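Local coordinates for ureidoglycolate hydrolase (Arabidopsis thaliana, PDB 4PXE), which hydrolyses (S)-ureidoglycolate to glyoxylate, ammonium and carbon dioxide during purine breakdown, using two manganese ions in each subunit, at residues 75-80 with 123-128; 213-218 with 370-375; 283-288 with 299-304. All coordinates share one frame; numbering follows the deposited sequence.

Interaction 1. Residues 75-80 with 123-128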
# COMPACT_ATOMS: atom_id res chain seq x y z
N GLY A 75 34.09 -16.65 -1.38
CA GLY A 75 34.61 -17.87 -1.99
C GLY A 75 36.01 -17.63 -2.53
O GLY A 75 36.19 -16.92 -3.52
N LYS A 76 37.01 -18.21 -1.87
CA LYS A 76 38.40 -17.93 -2.21
C LYS A 76 39.13 -19.05 -2.96
O LYS A 76 38.99 -20.23 -2.63
CB LYS A 76 39.21 -17.56 -0.96
CG LYS A 76 40.68 -17.29 -1.23
CD LYS A 76 41.44 -16.83 0.00
CE LYS A 76 41.18 -15.37 0.32
NZ LYS A 76 42.10 -14.86 1.40
N TRP A 77 39.87 -18.66 -3.98
CA TRP A 77 40.84 -19.53 -4.64
C TRP A 77 42.21 -19.10 -4.12
O TRP A 77 42.67 -18.00 -4.43
CB TRP A 77 40.72 -19.35 -6.16
CG TRP A 77 41.67 -20.15 -7.02
CD1 TRP A 77 42.60 -21.07 -6.61
CD2 TRP A 77 41.79 -20.07 -8.44
NE1 TRP A 77 43.28 -21.57 -7.69
CE2 TRP A 77 42.81 -20.98 -8.83
CE3 TRP A 77 41.14 -19.32 -9.43
CZ2 TRP A 77 43.18 -21.15 -10.16
CZ3 TRP A 77 41.51 -19.50 -10.75
CH2 TRP A 77 42.53 -20.40 -11.10
N ASP A 78 42.83 -19.95 -3.31
CA ASP A 78 44.11 -19.62 -2.68
C ASP A 78 45.23 -19.51 -3.70
O ASP A 78 45.42 -20.40 -4.52
CB ASP A 78 44.50 -20.68 -1.65
CG ASP A 78 43.55 -20.77 -0.48
OD1 ASP A 78 43.40 -21.88 0.06
OD2 ASP A 78 42.97 -19.73 -0.10
N GLY A 79 45.97 -18.41 -3.64
CA GLY A 79 47.08 -18.20 -4.54
C GLY A 79 48.39 -18.77 -4.01
O GLY A 79 48.45 -19.31 -2.90
N LEU A 80 49.44 -18.63 -4.82
CA LEU A 80 50.79 -19.07 -4.46
C LEU A 80 51.33 -18.26 -3.29
O LEU A 80 52.16 -18.74 -2.52
CB LEU A 80 51.72 -18.93 -5.66
CG LEU A 80 51.52 -19.90 -6.82
CD1 LEU A 80 52.35 -19.48 -8.03
CD2 LEU A 80 51.88 -21.31 -6.39
N PHE A 123 45.34 -21.41 -15.18
CA PHE A 123 45.91 -20.22 -14.56
C PHE A 123 46.34 -20.51 -13.13
O PHE A 123 45.64 -21.21 -12.39
CB PHE A 123 44.92 -19.05 -14.60
CG PHE A 123 45.43 -17.82 -13.90
CD1 PHE A 123 46.52 -17.12 -14.40
CD2 PHE A 123 44.84 -17.39 -12.72
CE1 PHE A 123 47.00 -16.00 -13.75
CE2 PHE A 123 45.32 -16.26 -12.07
CZ PHE A 123 46.40 -15.58 -12.58
N LYS A 124 47.49 -19.97 -12.75
CA LYS A 124 48.03 -20.13 -11.40
C LYS A 124 48.14 -18.78 -10.71
O LYS A 124 49.10 -18.05 -10.92
CB LYS A 124 49.41 -20.80 -11.47
CG LYS A 124 49.37 -22.23 -12.00
CD LYS A 124 48.71 -23.17 -10.99
CE LYS A 124 48.85 -24.64 -11.40
NZ LYS A 124 47.97 -25.01 -12.55
N PRO A 125 47.14 -18.42 -9.88
CA PRO A 125 47.18 -17.10 -9.23
C PRO A 125 48.34 -16.94 -8.25
O PRO A 125 48.71 -17.89 -7.56
CB PRO A 125 45.83 -17.02 -8.50
CG PRO A 125 45.39 -18.43 -8.32
CD PRO A 125 45.96 -19.20 -9.48
N LYS A 126 48.91 -15.74 -8.20
CA LYS A 126 49.87 -15.37 -7.17
C LYS A 126 49.08 -14.88 -5.96
O LYS A 126 48.99 -15.57 -4.94
CB LYS A 126 50.83 -14.30 -7.67
CG LYS A 126 51.92 -13.96 -6.67
CD LYS A 126 52.85 -12.88 -7.18
CE LYS A 126 52.19 -11.52 -7.08
NZ LYS A 126 53.15 -10.42 -7.40
N ARG A 127 48.48 -13.70 -6.07
CA ARG A 127 47.48 -13.27 -5.10
C ARG A 127 46.24 -14.14 -5.23
O ARG A 127 45.84 -14.49 -6.34
CB ARG A 127 47.06 -11.82 -5.35
CG ARG A 127 48.17 -10.85 -5.14
CD ARG A 127 47.67 -9.44 -5.33
NE ARG A 127 48.72 -8.50 -4.98
CZ ARG A 127 49.69 -8.16 -5.82
NH1 ARG A 127 49.70 -8.71 -7.02
NH2 ARG A 127 50.63 -7.30 -5.45
N SER A 128 45.62 -14.46 -4.10
CA SER A 128 44.38 -15.21 -4.10
C SER A 128 43.30 -14.42 -4.82
O SER A 128 43.38 -13.19 -4.90
CB SER A 128 43.92 -15.50 -2.68
OG SER A 128 44.89 -16.29 -2.00
O HOH W 1 44.73 -15.83 0.58
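Where strand 73-77 leaves the sheet and strand 129-133 is about to enter it, Trp-77 and Pro-125 face each other across the mouth of an antiparallel strand pair. Pro-125 lays its CG over one face of the indole, 3.8 Å from the centroid of the five-membered ring and 17° off its normal, a CH-pi contact in which the two side chains cross nearly at right angles. Its CD reaches farther along the ring, coming within 3.5 Å of Trp-77 CZ2. The indole is held in this place with CG anti to the backbone N (chi1 178°), and its far corner, CH2, arrives at the edge of the Phe-123 ring, close to that ring's plane and 4.1 Å from CD2. Lys-119 of helix 105-120 adds a cation-pi interaction with the same tryptophan.

Beyond Trp-77 the contact becomes polar. Ser-128 turns its hydroxyl toward the opposing backbone, and Gly-79 N donates to OG at 2.9 Å along a nearly straight line (161°). The same OG is joined through one water to Lys-76 NZ, whose aliphatic part passes alongside the serine, CD lying 3.9 Å from Ser-128 CB. Gly-79, with no side chain, lets the two backbones close in until its CA is 3.3 Å from Lys-126 O, a CA-H...O contact. The next residue adds a backbone bond: Leu-80 N donates to Pro-125 O at 2.9 Å, approaching from somewhat outside the carbonyl plane. Lys-126 NZ is hydrogen-bonded to the backbone O of the C-terminal Asp-430.

Far from the manganese ions, the arrangement is that of two connecting loops fastened beside an antiparallel strand pair at the border of an M20 peptidase-type alpha/beta domain.

Interaction 2. Residues 213-218 with 370-375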
# COMPACT_ATOMS: atom_id res chain seq x y z
N PRO A 213 21.47 2.38 -22.10
CA PRO A 213 21.46 1.94 -23.50
C PRO A 213 22.74 2.29 -24.26
O PRO A 213 22.79 2.01 -25.45
CB PRO A 213 20.30 2.75 -24.08
CG PRO A 213 20.43 4.06 -23.36
CD PRO A 213 20.86 3.71 -21.94
N ILE A 214 23.73 2.87 -23.60
CA ILE A 214 24.88 3.44 -24.31
C ILE A 214 25.72 2.41 -25.07
O ILE A 214 25.99 2.59 -26.26
CB ILE A 214 25.77 4.27 -23.37
CG1 ILE A 214 24.99 5.44 -22.78
CG2 ILE A 214 27.02 4.75 -24.11
CD1 ILE A 214 24.56 6.47 -23.79
N LEU A 215 26.11 1.32 -24.41
CA LEU A 215 26.93 0.32 -25.07
C LEU A 215 26.17 -0.29 -26.24
O LEU A 215 26.72 -0.47 -27.33
CB LEU A 215 27.39 -0.76 -24.10
CG LEU A 215 28.33 -0.31 -22.98
CD1 LEU A 215 28.50 -1.44 -21.98
CD2 LEU A 215 29.70 0.12 -23.53
N GLU A 216 24.90 -0.60 -26.02
CA GLU A 216 24.09 -1.16 -27.09
C GLU A 216 23.98 -0.18 -28.27
O GLU A 216 24.18 -0.56 -29.42
CB GLU A 216 22.71 -1.54 -26.57
CG GLU A 216 21.83 -2.17 -27.63
CD GLU A 216 20.52 -2.64 -27.08
OE1 GLU A 216 19.65 -1.79 -26.80
OE2 GLU A 216 20.37 -3.87 -26.93
N ASP A 217 23.66 1.08 -27.98
CA ASP A 217 23.44 2.06 -29.04
C ASP A 217 24.72 2.30 -29.85
O ASP A 217 24.65 2.53 -31.06
CB ASP A 217 22.98 3.41 -28.47
CG ASP A 217 21.57 3.36 -27.91
OD1 ASP A 217 20.81 2.43 -28.24
OD2 ASP A 217 21.23 4.30 -27.15
N GLU A 218 25.87 2.26 -29.18
CA GLU A 218 27.14 2.57 -29.84
C GLU A 218 27.81 1.34 -30.45
O GLU A 218 28.85 1.44 -31.09
CB GLU A 218 28.07 3.31 -28.88
CG GLU A 218 27.45 4.65 -28.50
CD GLU A 218 28.28 5.52 -27.59
OE1 GLU A 218 29.45 5.19 -27.31
OE2 GLU A 218 27.73 6.56 -27.15
N LYS A 370 34.49 1.56 -24.03
CA LYS A 370 34.59 2.99 -23.79
C LYS A 370 34.57 3.25 -22.29
O LYS A 370 34.15 2.39 -21.52
CB LYS A 370 33.46 3.76 -24.46
CG LYS A 370 32.13 3.66 -23.72
CD LYS A 370 31.03 4.48 -24.37
CE LYS A 370 31.33 5.97 -24.31
NZ LYS A 370 30.24 6.79 -24.91
N MET A 371 35.05 4.42 -21.90
CA MET A 371 34.99 4.88 -20.53
C MET A 371 33.61 5.45 -20.27
O MET A 371 33.08 6.20 -21.10
CB MET A 371 36.02 5.98 -20.30
CG MET A 371 37.45 5.57 -20.61
SD MET A 371 38.01 4.33 -19.45
CE MET A 371 39.68 4.05 -20.05
N MET A 372 33.03 5.14 -19.12
CA MET A 372 31.72 5.70 -18.81
C MET A 372 31.47 5.70 -17.31
O MET A 372 32.22 5.10 -16.55
CB MET A 372 30.61 4.95 -19.57
CG MET A 372 30.54 3.46 -19.25
SD MET A 372 29.59 2.47 -20.44
CE MET A 372 27.99 3.25 -20.33
N ILE A 373 30.41 6.40 -16.89
CA ILE A 373 30.08 6.45 -15.48
C ILE A 373 28.89 5.55 -15.18
O ILE A 373 28.13 5.18 -16.09
CB ILE A 373 29.77 7.88 -15.00
CG1 ILE A 373 28.40 8.36 -15.51
CG2 ILE A 373 30.91 8.83 -15.40
CD1 ILE A 373 27.69 9.33 -14.58
N SER A 374 28.74 5.16 -13.92
CA SER A 374 27.55 4.45 -13.49
C SER A 374 26.55 5.44 -12.89
O SER A 374 26.91 6.26 -12.04
CB SER A 374 27.90 3.39 -12.46
OG SER A 374 26.74 2.68 -12.05
N ARG A 375 25.31 5.35 -13.34
CA ARG A 375 24.22 6.15 -12.79
C ARG A 375 23.60 5.44 -11.58
O ARG A 375 23.29 6.06 -10.56
CB ARG A 375 23.16 6.43 -13.86
CG ARG A 375 23.71 7.18 -15.08
CD ARG A 375 22.59 7.66 -15.97
NE ARG A 375 23.09 8.27 -17.20
CZ ARG A 375 23.57 9.51 -17.28
NH1 ARG A 375 23.64 10.28 -16.19
NH2 ARG A 375 23.99 9.99 -18.44
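Met-372 lays its thioether end against the first turn of helix 214-218, with SD 3.9 Å from Leu-215 CD2 and CE 3.9 Å from Ile-214 CB. One methionine thus spans two successive helix residues, sulfur on one and methyl on the other. Its bend at chi3 (-60°) folds CE back toward the isoleucine. Phe-393 of strand 389-394 touches both Leu-215 and Met-372, extending this apolar patch into the protein.

Toward the outer end the chemistry changes. Lys-370 crosses Glu-218 at about a right angle and brings NZ to OE1 at 3.0 Å, forming a salt bridge. The ammonium meets OE1 on its syn side, 16° out of the carboxylate plane, and a weak second bond of 3.4 Å runs from NZ to Glu-218 OE2, so the grip is forked but lopsided. On the way, Lys-370 CD passes 4.0 Å from Ile-214 CG2, so the lysine's methylenes pack on the isoleucine while its ammonium pairs with the glutamate.

The axes of the short helix and strand lie 11.1 Å apart, a spacing bridged wholly by side chains. At the helix start, the carboxylate of substrate-binding Glu-210 accepts from the backbone N of both Ile-214 and Leu-215, tying this turn to the active site. Strand 369-374 pairs in parallel with strand 222-239, and the chain soon reaches Ala-376 and Tyr-377 of the glyoxylate pocket. The result is a small case of helix-on-strand packing, with apolar contacts toward Phe-393 and an ion pair toward the surface, beside the substrate site of an M20-family hydrolase.

Interaction 3. Residues 283-288 with 299-304; sequences VGILEL and KSHLEI
Strands 283-288 and 299-304 run antiparallel at 175°, their axes 4.7 Å apart, as the two arms of a beta hairpin. Glu-287 and His-301 form a hydrogen-bonded pair closed from both sides: Glu-287 N reaches His-301 O at 2.8 Å, and the return bond from His-301 N to Glu-287 O measures 2.9 Å. Glu-303 N donates to Ile-285 O at 3.0 Å, from well out of the carbonyl plane. Past this the ladder slackens; the direct bond from Gly-284 N to Glu-303 O is weak, and a water beside it links the same two atoms. Ile-285 N is buried without a partner.

On one face, Ile-285, Glu-287, His-301 and Glu-303 gather. His-301 NE2 donates to Glu-303 OE2 at 2.7 Å, almost perfectly straight (177°), in the imidazole plane and onto the anti lone pair. Glu-237 OE2 takes up the ring's other nitrogen, ND1, so two carboxylates fix its rotation and would probably favour a protonated ring. Ile-285 lies alongside this pair, with CG2 at the imidazole edge, 4.0 Å from CD2, while its CD1 rests 3.6 Å from Glu-303 OE1. Glu-287 OE1 comes obliquely to the same CD2, its carboxylate turned 34° from the ring.

The hairpin belongs to the region involved in dimerization. On the opposite face Leu-286 and Leu-288 pack on Leu-288 and Leu-286 of the second subunit, a reciprocal exchange, while Ile-285 and Glu-303 touch its Gly-291 and Ile-293. Within the chain, the leucine face is mostly apolar. Val-283 sends CG2 to Ile-304 CG1 at 4.1 Å and its other methyl toward Leu-302 CD2, while Val-283, Ser-300, Leu-302 and Ile-304 rest against helix 256-272. Ser-300 OG is hydrogen-bonded to Ala-256 O, at the start of that helix.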
# COMPACT_ATOMS: atom_id res chain seq x y z
N VAL A 283 9.76 9.44 -6.74
CA VAL A 283 8.98 8.93 -5.63
C VAL A 283 8.46 7.55 -6.02
O VAL A 283 7.47 7.42 -6.73
CB VAL A 283 7.82 9.88 -5.29
CG1 VAL A 283 6.98 9.30 -4.15
CG2 VAL A 283 8.36 11.27 -4.93
N GLY A 284 9.15 6.51 -5.55
CA GLY A 284 8.78 5.14 -5.88
C GLY A 284 7.80 4.54 -4.89
O GLY A 284 7.13 3.56 -5.20
N ILE A 285 7.73 5.13 -3.70
CA ILE A 285 6.81 4.67 -2.67
C ILE A 285 5.97 5.85 -2.17
O ILE A 285 6.51 6.91 -1.83
CB ILE A 285 7.56 4.03 -1.49
CG1 ILE A 285 8.13 2.67 -1.91
CG2 ILE A 285 6.66 3.89 -0.26
CD1 ILE A 285 9.07 2.05 -0.90
N LEU A 286 4.65 5.66 -2.17
CA LEU A 286 3.73 6.66 -1.64
C LEU A 286 2.58 5.86 -1.07
O LEU A 286 1.80 5.26 -1.82
CB LEU A 286 3.25 7.62 -2.75
CG LEU A 286 2.60 8.95 -2.32
CD1 LEU A 286 2.37 9.88 -3.51
CD2 LEU A 286 1.28 8.72 -1.58
N GLU A 287 2.47 5.84 0.26
CA GLU A 287 1.46 5.04 0.94
C GLU A 287 0.54 5.91 1.76
O GLU A 287 0.99 6.83 2.45
CB GLU A 287 2.13 3.99 1.83
CG GLU A 287 3.00 3.01 1.05
CD GLU A 287 3.76 2.05 1.94
OE1 GLU A 287 3.95 2.37 3.13
OE2 GLU A 287 4.16 0.98 1.44
N LEU A 288 -0.75 5.61 1.68
CA LEU A 288 -1.76 6.32 2.46
C LEU A 288 -2.31 5.46 3.58
O LEU A 288 -2.50 4.25 3.43
CB LEU A 288 -2.91 6.77 1.56
CG LEU A 288 -2.58 7.59 0.31
CD1 LEU A 288 -3.84 7.93 -0.48
CD2 LEU A 288 -1.79 8.85 0.70
N LYS A 299 -2.44 9.88 7.43
CA LYS A 299 -0.99 9.76 7.35
C LYS A 299 -0.61 9.42 5.92
O LYS A 299 -1.27 8.64 5.26
CB LYS A 299 -0.47 8.67 8.28
CG LYS A 299 -0.61 8.97 9.76
CD LYS A 299 0.36 8.12 10.57
CE LYS A 299 0.25 6.65 10.21
NZ LYS A 299 1.19 5.82 11.02
N SER A 300 0.46 10.04 5.44
CA SER A 300 1.05 9.63 4.17
C SER A 300 2.54 9.43 4.37
O SER A 300 3.15 10.06 5.22
CB SER A 300 0.77 10.66 3.08
OG SER A 300 1.34 11.92 3.40
N HIS A 301 3.10 8.53 3.57
CA HIS A 301 4.47 8.08 3.72
C HIS A 301 5.08 8.04 2.32
O HIS A 301 4.57 7.32 1.46
CB HIS A 301 4.47 6.68 4.34
CG HIS A 301 5.81 6.01 4.39
ND1 HIS A 301 6.63 6.05 5.50
CD2 HIS A 301 6.46 5.26 3.47
CE1 HIS A 301 7.74 5.37 5.25
NE2 HIS A 301 7.66 4.88 4.02
N LEU A 302 6.13 8.83 2.11
CA LEU A 302 6.84 8.85 0.82
C LEU A 302 8.26 8.40 1.02
O LEU A 302 8.89 8.71 2.03
CB LEU A 302 6.93 10.26 0.24
CG LEU A 302 5.67 11.06 -0.00
CD1 LEU A 302 5.33 11.82 1.27
CD2 LEU A 302 5.85 12.01 -1.19
N GLU A 303 8.79 7.68 0.04
CA GLU A 303 10.22 7.40 0.00
C GLU A 303 10.75 7.90 -1.33
O GLU A 303 10.22 7.56 -2.39
CB GLU A 303 10.50 5.91 0.23
CG GLU A 303 9.86 5.43 1.51
CD GLU A 303 10.28 4.04 1.93
OE1 GLU A 303 11.35 3.56 1.49
OE2 GLU A 303 9.54 3.42 2.73
N ILE A 304 11.78 8.73 -1.24
CA ILE A 304 12.27 9.53 -2.35
C ILE A 304 13.72 9.18 -2.63
O ILE A 304 14.53 9.11 -1.71
CB ILE A 304 12.18 11.03 -1.99
CG1 ILE A 304 10.74 11.41 -1.64
CG2 ILE A 304 12.70 11.89 -3.14
CD1 ILE A 304 10.58 12.82 -1.04
O HOH W 2 11.50 6.86 -4.56

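The three contacts show chemistry following place. Interactions 1 and 3 lie on opposite sides of the chain's centre, their own centres about 47 Å apart, and both concern antiparallel strands: interaction 1 joins the loops beside such a pair, whereas interaction 3 is the pair itself, held by a backbone ladder and half buried against a helix and the second subunit. Interaction 2 is a surface contact made by side chains alone, with a salt bridge in place of a ladder. Strand 222-239 connects interactions 2 and 3, pairing with 369-374 in one and 295-308 in the other, although their nearest atoms stay about 13 Å apart. Interaction 1 turns on an indole under a proline, whereas the imidazole of interaction 3 is held by carboxylates.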